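Local coordinates for HP0958 (Helicobacter pylori, PDB 3NA7), which probably acts in flagellar biogenesis as an export chaperone and post-transcriptional regulator, at residues A[172-175]-A[176-179]. Residues are numbered along the deposited sequence; the frame is centred on the assembly and turned at random.
Sequences KTEP and KIYS
Tyr178 N donates to Glu174 O at 3.1 Å in a nearly straight bond, with an N-H...O angle of 170°, and so closes the first turn of helix 175-188; the same oxygen also takes a weak bond from Ile177 N. One residue on, Pro175 O receives Ser179 N at 3.1 Å; the Ser179 hydroxyl, turned back beside its own backbone N, adds a weak bond to the same oxygen, a common role for serine within a helix. Side chains pack around this first turn. The CG2 methyl of Thr173 meets Ile177 CG2 at 3.9 Å, the two side chains crossing at about a right angle. Ile177 offers its other branch to Glu174: Glu174 CB lies 3.7 Å from Ile177 CG1. With CG anti to the backbone N (chi1 -178°), Glu174 also lays its methylene CG against Lys176 CG, 3.6 Å away. At 5.1 Å between Glu174 OE1 and Lys176 NZ they make no salt bridge, and any attraction across this solvent-exposed side is probably modest. Further out, Thr173 OG1 is hydrogen-bonded to Leu169 O in the last turn of helix 91-171, while Thr173 and Ile177 both rest on helix 4-22, buried positions suited to a threonine methyl and a branched isoleucine. Pro175 lacks an amide hydrogen, which costs little in the first turn, where N-H groups have no i-4 carbonyl of the same helix. The arrangement is that of a helix N-terminus, Glu174 at the N-cap and proline at N1, where the chain leaves the coiled-coil hairpin for helix 175-188.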
ATOM      1  N   LYS A 172      -9.665 -16.122  38.087  1.00 58.37           N
ATOM      2  CA  LYS A 172     -10.825 -16.745  38.722  1.00 57.49           C
ATOM      3  C   LYS A 172     -11.394 -17.904  37.905  1.00 55.82           C
ATOM      4  O   LYS A 172     -12.403 -18.475  38.295  1.00 55.04           O
ATOM      5  CB  LYS A 172     -11.970 -15.737  38.935  1.00 59.70           C
ATOM      6  CG  LYS A 172     -11.673 -14.471  39.718  1.00 61.16           C
ATOM      7  CD  LYS A 172     -12.957 -13.644  39.785  1.00 69.61           C
ATOM      8  CE  LYS A 172     -12.709 -12.129  39.750  1.00 75.73           C
ATOM      9  NZ  LYS A 172     -12.116 -11.583  41.015  1.00 77.40           N
ATOM     10  N   THR A 173     -10.785 -18.234  36.767  1.00 53.05           N
ATOM     11  CA  THR A 173     -11.341 -19.262  35.861  1.00 53.23           C
ATOM     12  C   THR A 173     -10.594 -20.597  35.989  1.00 53.04           C
ATOM     13  O   THR A 173      -9.370 -20.625  36.011  1.00 51.86           O
ATOM     14  CB  THR A 173     -11.299 -18.814  34.371  1.00 52.23           C
ATOM     15  OG1 THR A 173     -11.821 -17.489  34.244  1.00 55.00           O
ATOM     16  CG2 THR A 173     -12.112 -19.723  33.520  1.00 49.87           C
ATOM     17  N   GLU A 174     -11.340 -21.697  36.079  1.00 54.72           N
ATOM     18  CA  GLU A 174     -10.756 -23.034  36.117  1.00 54.31           C
ATOM     19  C   GLU A 174      -9.699 -23.145  34.998  1.00 52.12           C
ATOM     20  O   GLU A 174     -10.004 -22.896  33.823  1.00 52.34           O
ATOM     21  CB  GLU A 174     -11.857 -24.073  35.949  1.00 55.64           C
ATOM     22  CG  GLU A 174     -11.397 -25.522  36.015  1.00 62.23           C
ATOM     23  CD  GLU A 174     -11.487 -26.117  37.408  1.00 67.69           C
ATOM     24  OE1 GLU A 174     -12.525 -25.887  38.059  1.00 70.62           O
ATOM     25  OE2 GLU A 174     -10.531 -26.820  37.843  1.00 65.30           O
ATOM     26  N   PRO A 175      -8.452 -23.491  35.358  1.00 50.66           N
ATOM     27  CA  PRO A 175      -7.383 -23.455  34.355  1.00 49.36           C
ATOM     28  C   PRO A 175      -7.679 -24.307  33.138  1.00 49.62           C
ATOM     29  O   PRO A 175      -7.414 -23.865  32.012  1.00 49.14           O
ATOM     30  CB  PRO A 175      -6.167 -23.953  35.123  1.00 49.68           C
ATOM     31  CG  PRO A 175      -6.438 -23.471  36.532  1.00 50.03           C
ATOM     32  CD  PRO A 175      -7.919 -23.745  36.708  1.00 49.57           C
ATOM     33  N   LYS A 176      -8.284 -25.473  33.343  1.00 49.15           N
ATOM     34  CA  LYS A 176      -8.702 -26.316  32.214  1.00 50.63           C
ATOM     35  C   LYS A 176      -9.697 -25.647  31.253  1.00 50.23           C
ATOM     36  O   LYS A 176      -9.671 -25.917  30.065  1.00 51.40           O
ATOM     37  CB  LYS A 176      -9.287 -27.646  32.700  1.00 53.10           C
ATOM     38  CG  LYS A 176     -10.760 -27.603  33.131  1.00 55.23           C
ATOM     39  CD  LYS A 176     -11.460 -28.929  32.868  1.00 62.22           C
ATOM     40  CE  LYS A 176     -12.996 -28.790  32.869  1.00 66.08           C
ATOM     41  NZ  LYS A 176     -13.605 -28.989  34.213  1.00 67.62           N
ATOM     42  N   ILE A 177     -10.597 -24.821  31.787  1.00 50.68           N
ATOM     43  CA  ILE A 177     -11.638 -24.162  31.002  1.00 51.16           C
ATOM     44  C   ILE A 177     -11.025 -23.048  30.128  1.00 49.33           C
ATOM     45  O   ILE A 177     -11.344 -22.910  28.940  1.00 48.20           O
ATOM     46  CB  ILE A 177     -12.694 -23.529  31.947  1.00 52.58           C
ATOM     47  CG1 ILE A 177     -13.541 -24.613  32.671  1.00 53.77           C
ATOM     48  CG2 ILE A 177     -13.554 -22.506  31.209  1.00 49.52           C
ATOM     49  CD1 ILE A 177     -14.404 -25.497  31.765  1.00 53.23           C
ATOM     50  N   TYR A 178     -10.158 -22.257  30.753  1.00 47.05           N
ATOM     51  CA  TYR A 178      -9.412 -21.217  30.097  1.00 46.19           C
ATOM     52  C   TYR A 178      -8.602 -21.748  28.911  1.00 47.04           C
ATOM     53  O   TYR A 178      -8.638 -21.164  27.818  1.00 46.32           O
ATOM     54  CB  TYR A 178      -8.496 -20.611  31.127  1.00 44.24           C
ATOM     55  CG  TYR A 178      -7.490 -19.656  30.590  1.00 45.05           C
ATOM     56  CD1 TYR A 178      -7.863 -18.472  29.955  1.00 46.14           C
ATOM     57  CD2 TYR A 178      -6.144 -19.914  30.771  1.00 48.14           C
ATOM     58  CE1 TYR A 178      -6.894 -17.581  29.497  1.00 50.18           C
ATOM     59  CE2 TYR A 178      -5.198 -19.072  30.325  1.00 50.93           C
ATOM     60  CZ  TYR A 178      -5.556 -17.910  29.689  1.00 51.81           C
ATOM     61  OH  TYR A 178      -4.522 -17.109  29.276  1.00 60.35           O
ATOM     62  N   SER A 179      -7.919 -22.872  29.137  1.00 45.96           N
ATOM     63  CA  SER A 179      -7.037 -23.496  28.152  1.00 48.24           C
ATOM     64  C   SER A 179      -7.787 -24.071  26.983  1.00 49.36           C
ATOM     65  O   SER A 179      -7.265 -24.157  25.875  1.00 51.00           O
ATOM     66  CB  SER A 179      -6.237 -24.617  28.804  1.00 44.85           C
ATOM     67  OG  SER A 179      -5.250 -24.053  29.632  1.00 49.52           O
TER